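Local coordinates for protein uridylate kinase (Archaeoglobus fulgidus, PDB 2IJ9) that probably catalyses the reversible phosphorylation of UMP to UDP by ATP, a step on the de novo pathway to CTP, at residues M1-S6 and V131-T136; N33-V38 and Y102-M107. The protein carries 1 engineered substitution. All coordinates share one frame; numbering follows the deposited sequence.

How the contacts relate
Contacts 1 and 2 are two seams of one sheet, their centres 10 Å apart. Strands 2-7 and 34-39 are neighbours, so the strand order 104-107, 34-39, 2-7, 131-136 runs unbroken from contact 2 into contact 1. Probable backbone hydrogen bonds join the two, Val3 N to Gln34 O and Val3 O to Phe36 N, both at 2.7 Å. In the sequence, both segments of contact 2 fall between the two strands of contact 1. Both seams run toward the presumed nucleotide site: Thr136 is a predicted ATP residue, the side chain of Ser6 lies about 4 Å from that of Thr116, and that of Met107 about 3 Å from that of Thr110, Thr116 and Thr110 being predicted UMP-binding residues.

Contact 1 of 2, residues M1-S6 and V131-T136; sequences MKVVLS and VFINAT
In the middle of the amino acid kinase sheet, Val3 to Ser6 run parallel to Val131 to Asn134, the short strand axes 4.7 Å apart. Four backbone hydrogen bonds zigzag between them: Val131 N donates to Lys2 O, Val4 N to Val131 O at 2.9 Å, Ile133 N to Val4 O at 2.7 Å, and Ser6 N to Ile133 O; a weak fifth joins Ala135 N to Ser6 O. On one face Val3 and Val131 lie side by side, while Val3 CG1 meets Ile133 CD1 at 3.7 Å and Leu5 CD1 meets Ile133 CG2 at 3.9 Å; helix 202-209 packs on Leu5 and Ile133. On the other face, CG of Phe132 stands anti to its own N (chi1 177°), which carries the ring over toward strand 2-7. Val4 O lies in the ring plane, 3.5 Å from Phe132 CD1, which also touches Val4 CG1; the CE1 edge meets Ser6 CB at 3.8 Å. An alanine here would remove that edge and probably leave a gap beside Val4 and Ser6, beneath Ala120 of helix 117-126. Helices on both faces of a largely parallel central sheet are the hallmark of this three-layer alpha/beta/alpha fold.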
ATOM      1  N   MET B   1      24.823  20.713 -14.840  1.00 98.05           N
ATOM      2  CA  MET B   1      25.833  19.994 -13.996  1.00113.31           C
ATOM      3  C   MET B   1      25.460  19.982 -12.491  1.00105.90           C
ATOM      4  O   MET B   1      25.652  18.975 -11.802  1.00114.48           O
ATOM      5  CB  MET B   1      27.237  20.575 -14.222  1.00103.36           C
ATOM      6  CG  MET B   1      28.369  19.716 -13.692  1.00116.21           C
ATOM      7  SD  MET B   1      29.529  20.687 -12.718  1.00152.04           S
ATOM      8  CE  MET B   1      28.650  20.909 -11.166  1.00132.88           C
ATOM      9  N   LYS B   2      24.947  21.095 -11.974  1.00 95.32           N
ATOM     10  CA  LYS B   2      24.301  21.075 -10.665  1.00 88.99           C
ATOM     11  C   LYS B   2      22.813  20.863 -10.887  1.00 95.07           C
ATOM     12  O   LYS B   2      22.088  21.790 -11.265  1.00 99.37           O
ATOM     13  CB  LYS B   2      24.533  22.373  -9.899  1.00 85.94           C
ATOM     14  CG  LYS B   2      25.607  22.305  -8.835  1.00 86.36           C
ATOM     15  CD  LYS B   2      25.823  23.695  -8.261  1.00104.00           C
ATOM     16  CE  LYS B   2      26.639  23.658  -6.991  1.00102.03           C
ATOM     17  NZ  LYS B   2      26.835  25.027  -6.462  1.00116.55           N
ATOM     18  N   VAL B   3      22.358  19.636 -10.660  1.00 91.38           N
ATOM     19  CA  VAL B   3      20.954  19.308 -10.879  1.00 79.75           C
ATOM     20  C   VAL B   3      20.174  19.241  -9.582  1.00 74.37           C
ATOM     21  O   VAL B   3      20.589  18.547  -8.632  1.00 81.17           O
ATOM     22  CB  VAL B   3      20.799  17.938 -11.548  1.00 81.78           C
ATOM     23  CG1 VAL B   3      19.345  17.712 -11.947  1.00 81.02           C
ATOM     24  CG2 VAL B   3      21.716  17.825 -12.748  1.00 83.10           C
ATOM     25  N   VAL B   4      19.053  19.961  -9.544  1.00 58.70           N
ATOM     26  CA  VAL B   4      18.023  19.692  -8.540  1.00 66.49           C
ATOM     27  C   VAL B   4      16.914  18.898  -9.221  1.00 78.62           C
ATOM     28  O   VAL B   4      16.305  19.371 -10.187  1.00 91.71           O
ATOM     29  CB  VAL B   4      17.421  20.989  -7.921  1.00 66.93           C
ATOM     30  CG1 VAL B   4      16.281  20.671  -6.928  1.00 49.69           C
ATOM     31  CG2 VAL B   4      18.493  21.792  -7.235  1.00 58.45           C
ATOM     32  N   LEU B   5      16.669  17.687  -8.728  1.00 73.18           N
ATOM     33  CA  LEU B   5      15.566  16.863  -9.211  1.00 62.19           C
ATOM     34  C   LEU B   5      14.450  16.849  -8.187  1.00 60.70           C
ATOM     35  O   LEU B   5      14.689  16.710  -6.982  1.00 70.26           O
ATOM     36  CB  LEU B   5      16.041  15.434  -9.468  1.00 45.53           C
ATOM     37  CG  LEU B   5      14.992  14.413  -9.898  1.00 70.33           C
ATOM     38  CD1 LEU B   5      14.322  14.899 -11.157  1.00 70.17           C
ATOM     39  CD2 LEU B   5      15.627  13.030 -10.090  1.00 59.42           C
ATOM     40  N   SER B   6      13.225  16.971  -8.668  1.00 62.09           N
ATOM     41  CA  SER B   6      12.081  16.915  -7.773  1.00 78.71           C
ATOM     42  C   SER B   6      11.217  15.690  -8.081  1.00 86.15           C
ATOM     43  O   SER B   6      10.650  15.579  -9.164  1.00101.69           O
ATOM     44  CB  SER B   6      11.257  18.203  -7.883  1.00 74.17           C
ATOM     45  OG  SER B   6      10.604  18.513  -6.663  1.00 76.05           O
ATOM     46  N   VAL B 131      20.335  23.457 -13.226  1.00 85.99           N
ATOM     47  CA  VAL B 131      19.064  23.020 -13.787  1.00 81.38           C
ATOM     48  C   VAL B 131      18.146  22.432 -12.716  1.00 84.32           C
ATOM     49  O   VAL B 131      18.547  21.554 -11.931  1.00 84.33           O
ATOM     50  CB  VAL B 131      19.271  22.036 -15.007  1.00 82.61           C
ATOM     51  CG1 VAL B 131      20.080  20.782 -14.610  1.00 82.85           C
ATOM     52  CG2 VAL B 131      17.950  21.676 -15.672  1.00 64.38           C
ATOM     53  N   PHE B 132      16.919  22.951 -12.685  1.00 82.38           N
ATOM     54  CA  PHE B 132      15.864  22.417 -11.832  1.00 81.84           C
ATOM     55  C   PHE B 132      14.909  21.520 -12.622  1.00 85.57           C
ATOM     56  O   PHE B 132      14.082  22.008 -13.381  1.00 97.67           O
ATOM     57  CB  PHE B 132      15.090  23.560 -11.180  1.00 61.95           C
ATOM     58  CG  PHE B 132      13.927  23.112 -10.333  1.00 77.38           C
ATOM     59  CD1 PHE B 132      13.923  21.864  -9.707  1.00 56.31           C
ATOM     60  CD2 PHE B 132      12.849  23.965 -10.129  1.00 80.00           C
ATOM     61  CE1 PHE B 132      12.849  21.466  -8.933  1.00108.51           C
ATOM     62  CE2 PHE B 132      11.776  23.578  -9.338  1.00 99.93           C
ATOM     63  CZ  PHE B 132      11.777  22.329  -8.737  1.00 84.53           C
ATOM     64  N   ILE B 133      15.013  20.211 -12.407  1.00 82.54           N
ATOM     65  CA  ILE B 133      14.162  19.241 -13.083  1.00 68.19           C
ATOM     66  C   ILE B 133      13.005  18.788 -12.181  1.00 68.28           C
ATOM     67  O   ILE B 133      13.193  18.061 -11.196  1.00 70.05           O
ATOM     68  CB  ILE B 133      14.986  18.039 -13.561  1.00 73.00           C
ATOM     69  CG1 ILE B 133      16.163  18.528 -14.404  1.00 70.05           C
ATOM     70  CG2 ILE B 133      14.111  17.067 -14.348  1.00 67.08           C
ATOM     71  CD1 ILE B 133      17.055  17.426 -14.893  1.00 85.03           C
ATOM     72  N   ASN B 134      11.805  19.235 -12.528  1.00 62.85           N
ATOM     73  CA  ASN B 134      10.612  18.945 -11.739  1.00 71.16           C
ATOM     74  C   ASN B 134       9.814  17.736 -12.293  1.00 75.80           C
ATOM     75  O   ASN B 134       8.901  17.897 -13.116  1.00 84.49           O
ATOM     76  CB  ASN B 134       9.736  20.204 -11.637  1.00 50.01           C
ATOM     77  CG  ASN B 134       8.579  20.025 -10.700  1.00 91.85           C
ATOM     78  OD1 ASN B 134       8.665  19.289  -9.710  1.00122.57           O
ATOM     79  ND2 ASN B 134       7.478  20.698 -11.000  1.00109.32           N
ATOM     80  N   ALA B 135      10.169  16.535 -11.835  1.00 73.33           N
ATOM     81  CA  ALA B 135       9.572  15.299 -12.337  1.00 62.64           C
ATOM     82  C   ALA B 135       8.206  15.031 -11.724  1.00 74.85           C
ATOM     83  O   ALA B 135       8.109  14.482 -10.623  1.00 87.48           O
ATOM     84  CB  ALA B 135      10.488  14.141 -12.070  1.00 53.34           C
ATOM     85  N   THR B 136       7.158  15.404 -12.452  1.00 77.10           N
ATOM     86  CA  THR B 136       5.783  15.223 -12.001  1.00 80.56           C
ATOM     87  C   THR B 136       5.089  14.050 -12.734  1.00 87.60           C
ATOM     88  O   THR B 136       5.727  13.320 -13.499  1.00 80.74           O
ATOM     89  CB  THR B 136       4.979  16.568 -12.080  1.00 79.85           C
ATOM     90  OG1 THR B 136       3.614  16.358 -11.688  1.00109.60           O
ATOM     91  CG2 THR B 136       5.024  17.174 -13.478  1.00 60.18           C
TER

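Contact 2 of 2, residues N33-V38 and Y102-M107; sequences NQVFVV and YRVVVM
Val35 to Val38 pair in parallel with Val104 to Met107, joining strand 104-107, the outermost on this side within the chain, to strand 34-39. The backbone bonds all pass through Val35 and Val37: Val35 N donates to Arg103 O at 3.0 Å, Val105 N to Val35 O, Val37 N to Val105 O at 2.7 Å, and Met107 N to Val37 O at 2.8 Å. The intervening Gln34, Phe36 and Val38 turn their backbone bonds to the other side, to Met1, Val3 and Leu5. CA-H...O contacts, such as Val104 CA to Val35 O, accompany the regular bonds.

The polar side-chain contacts gather where the paired strands begin. Gln34 is bent at its second torsion (chi2 72°), bringing its amide across to the backbone of Tyr102 and the side chain of Arg103. NE2 donates to Tyr102 O at 3.1 Å, with the acceptor near the amide plane and the donor in the carbonyl plane. On the other arm, OE1 takes a weak bond of 3.3 Å from Arg103 NH1 at the guanidinium edge, the two flat groups turned 53° apart. The same NH1 also makes a weak bond to Ser99 O, at the end of helix 92-99. Gln34 thus holds the Tyr102 carbonyl and, more weakly, the Arg103 side chain, just before strand 104-107.

The apolar contacts divide between the two faces. Val35 CB meets Val104 CG2 at 3.7 Å and Val37 CB meets Val106 CG2 at 4.0 Å, under helices 16-32 and 59-80. On the other side the Phe36 ring leans obliquely on Val105 CB, and Val38 CG2 lies alongside Met107 CG at 4.0 Å; helix 92-99 covers Phe36, Val105 and Met107. Parallel strands packed between helices on both faces form the three-layer alpha/beta/alpha core of the amino acid kinase fold.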
ATOM      1  N   ASN B  33      27.790  14.405 -13.010  1.00108.71           N
ATOM      2  CA  ASN B  33      27.368  15.673 -12.411  1.00 91.55           C
ATOM      3  C   ASN B  33      27.120  15.630 -10.913  1.00 91.38           C
ATOM      4  O   ASN B  33      27.486  14.661 -10.233  1.00 90.09           O
ATOM      5  CB  ASN B  33      26.087  16.170 -13.083  1.00 98.32           C
ATOM      6  CG  ASN B  33      26.116  16.027 -14.587  1.00108.34           C
ATOM      7  OD1 ASN B  33      25.443  15.158 -15.144  1.00102.31           O
ATOM      8  ND2 ASN B  33      26.895  16.877 -15.254  1.00119.08           N
ATOM      9  N   GLN B  34      26.480  16.698 -10.424  1.00 86.98           N
ATOM     10  CA  GLN B  34      26.139  16.888  -9.006  1.00 87.78           C
ATOM     11  C   GLN B  34      24.623  16.992  -8.811  1.00 92.97           C
ATOM     12  O   GLN B  34      23.980  17.959  -9.259  1.00 91.93           O
ATOM     13  CB  GLN B  34      26.836  18.137  -8.459  1.00 85.16           C
ATOM     14  CG  GLN B  34      26.554  18.439  -6.991  1.00 96.31           C
ATOM     15  CD  GLN B  34      27.233  17.475  -6.029  1.00110.29           C
ATOM     16  OE1 GLN B  34      28.213  16.805  -6.374  1.00104.73           O
ATOM     17  NE2 GLN B  34      26.717  17.409  -4.804  1.00 66.98           N
ATOM     18  N   VAL B  35      24.064  15.989  -8.135  1.00 88.86           N
ATOM     19  CA  VAL B  35      22.615  15.820  -8.054  1.00 81.27           C
ATOM     20  C   VAL B  35      22.064  16.003  -6.643  1.00 84.83           C
ATOM     21  O   VAL B  35      22.519  15.376  -5.677  1.00 79.56           O
ATOM     22  CB  VAL B  35      22.165  14.417  -8.548  1.00 89.58           C
ATOM     23  CG1 VAL B  35      20.633  14.321  -8.572  1.00 71.21           C
ATOM     24  CG2 VAL B  35      22.764  14.079  -9.916  1.00 74.70           C
ATOM     25  N   PHE B  36      21.063  16.864  -6.540  1.00 77.12           N
ATOM     26  CA  PHE B  36      20.264  16.947  -5.343  1.00 67.57           C
ATOM     27  C   PHE B  36      18.902  16.361  -5.667  1.00 69.69           C
ATOM     28  O   PHE B  36      18.351  16.617  -6.740  1.00 85.88           O
ATOM     29  CB  PHE B  36      20.113  18.405  -4.925  1.00 85.32           C
ATOM     30  CG  PHE B  36      21.401  19.046  -4.478  1.00105.05           C
ATOM     31  CD1 PHE B  36      21.573  19.436  -3.152  1.00 95.26           C
ATOM     32  CD2 PHE B  36      22.439  19.261  -5.384  1.00 97.79           C
ATOM     33  CE1 PHE B  36      22.754  20.022  -2.745  1.00106.66           C
ATOM     34  CE2 PHE B  36      23.613  19.840  -4.980  1.00 78.79           C
ATOM     35  CZ  PHE B  36      23.768  20.228  -3.662  1.00 92.74           C
ATOM     36  N   VAL B  37      18.365  15.562  -4.752  1.00 66.53           N
ATOM     37  CA  VAL B  37      17.032  14.991  -4.919  1.00 63.72           C
ATOM     38  C   VAL B  37      16.107  15.377  -3.768  1.00 64.12           C
ATOM     39  O   VAL B  37      16.434  15.172  -2.600  1.00 62.18           O
ATOM     40  CB  VAL B  37      17.081  13.468  -4.986  1.00 57.94           C
ATOM     41  CG1 VAL B  37      15.686  12.936  -5.220  1.00 80.90           C
ATOM     42  CG2 VAL B  37      18.006  12.999  -6.097  1.00 73.33           C
ATOM     43  N   VAL B  38      14.952  15.933  -4.106  1.00 58.50           N
ATOM     44  CA  VAL B  38      13.925  16.222  -3.113  1.00 62.61           C
ATOM     45  C   VAL B  38      12.671  15.337  -3.299  1.00 72.27           C
ATOM     46  O   VAL B  38      11.860  15.552  -4.206  1.00 82.48           O
ATOM     47  CB  VAL B  38      13.506  17.696  -3.167  1.00 60.69           C
ATOM     48  CG1 VAL B  38      12.501  18.020  -2.043  1.00 61.86           C
ATOM     49  CG2 VAL B  38      14.729  18.588  -3.101  1.00 55.23           C
ATOM     50  N   TYR B 102      29.596  14.190  -1.156  1.00104.64           N
ATOM     51  CA  TYR B 102      28.833  13.212  -1.935  1.00 90.77           C
ATOM     52  C   TYR B 102      28.306  13.790  -3.229  1.00 92.42           C
ATOM     53  O   TYR B 102      28.022  14.989  -3.306  1.00 84.51           O
ATOM     54  CB  TYR B 102      27.669  12.690  -1.121  1.00 79.94           C
ATOM     55  CG  TYR B 102      28.096  11.889   0.070  1.00 90.41           C
ATOM     56  CD1 TYR B 102      28.487  10.567  -0.070  1.00 90.66           C
ATOM     57  CD2 TYR B 102      28.121  12.452   1.336  1.00 87.43           C
ATOM     58  CE1 TYR B 102      28.882   9.818   1.026  1.00 77.99           C
ATOM     59  CE2 TYR B 102      28.499  11.710   2.441  1.00 87.28           C
ATOM     60  CZ  TYR B 102      28.883  10.395   2.280  1.00 83.16           C
ATOM     61  OH  TYR B 102      29.272   9.657   3.372  1.00102.75           O
ATOM     62  N   ARG B 103      28.178  12.930  -4.243  1.00 95.12           N
ATOM     63  CA  ARG B 103      27.679  13.356  -5.560  1.00 98.23           C
ATOM     64  C   ARG B 103      26.151  13.385  -5.604  1.00 88.39           C
ATOM     65  O   ARG B 103      25.544  14.045  -6.457  1.00 91.00           O
ATOM     66  CB  ARG B 103      28.243  12.486  -6.693  1.00 95.54           C
ATOM     67  CG  ARG B 103      29.756  12.538  -6.837  1.00113.86           C
ATOM     68  CD  ARG B 103      30.320  13.967  -6.872  1.00121.32           C
ATOM     69  NE  ARG B 103      31.545  14.050  -6.070  1.00147.63           N
ATOM     70  CZ  ARG B 103      31.685  14.784  -4.969  1.00136.76           C
ATOM     71  NH1 ARG B 103      30.689  15.543  -4.537  1.00110.86           N
ATOM     72  NH2 ARG B 103      32.834  14.773  -4.306  1.00130.86           N
ATOM     73  N   VAL B 104      25.531  12.664  -4.680  1.00 72.33           N
ATOM     74  CA  VAL B 104      24.089  12.705  -4.554  1.00 78.20           C
ATOM     75  C   VAL B 104      23.658  12.994  -3.119  1.00 71.14           C
ATOM     76  O   VAL B 104      24.082  12.336  -2.173  1.00 72.55           O
ATOM     77  CB  VAL B 104      23.415  11.432  -5.137  1.00 79.98           C
ATOM     78  CG1 VAL B 104      21.976  11.304  -4.682  1.00 91.34           C
ATOM     79  CG2 VAL B 104      23.443  11.487  -6.644  1.00 87.79           C
ATOM     80  N   VAL B 105      22.838  14.024  -2.973  1.00 69.24           N
ATOM     81  CA  VAL B 105      22.191  14.307  -1.718  1.00 68.70           C
ATOM     82  C   VAL B 105      20.693  14.164  -1.932  1.00 67.27           C
ATOM     83  O   VAL B 105      20.161  14.611  -2.938  1.00 86.22           O
ATOM     84  CB  VAL B 105      22.557  15.701  -1.208  1.00 71.89           C
ATOM     85  CG1 VAL B 105      21.813  16.023   0.099  1.00 56.19           C
ATOM     86  CG2 VAL B 105      24.056  15.774  -0.980  1.00 71.88           C
ATOM     87  N   VAL B 106      20.030  13.496  -0.998  1.00 67.09           N
ATOM     88  CA  VAL B 106      18.603  13.248  -1.086  1.00 60.49           C
ATOM     89  C   VAL B 106      17.939  13.726   0.190  1.00 67.81           C
ATOM     90  O   VAL B 106      18.234  13.226   1.278  1.00 83.52           O
ATOM     91  CB  VAL B 106      18.294  11.739  -1.237  1.00 58.37           C
ATOM     92  CG1 VAL B 106      16.807  11.524  -1.375  1.00 60.60           C
ATOM     93  CG2 VAL B 106      19.041  11.128  -2.433  1.00 47.20           C
ATOM     94  N   MET B 107      17.028  14.680   0.054  1.00 68.82           N
ATOM     95  CA  MET B 107      16.313  15.204   1.214  1.00 71.77           C
ATOM     96  C   MET B 107      14.791  15.170   1.110  1.00 73.07           C
ATOM     97  O   MET B 107      14.216  15.117   0.016  1.00 68.84           O
ATOM     98  CB  MET B 107      16.752  16.640   1.503  1.00 69.36           C
ATOM     99  CG  MET B 107      16.414  17.635   0.415  1.00 62.02           C
ATOM    100  SD  MET B 107      17.255  19.165   0.783  1.00 61.37           S
ATOM    101  CE  MET B 107      16.446  19.512   2.333  1.00 41.04           C
TER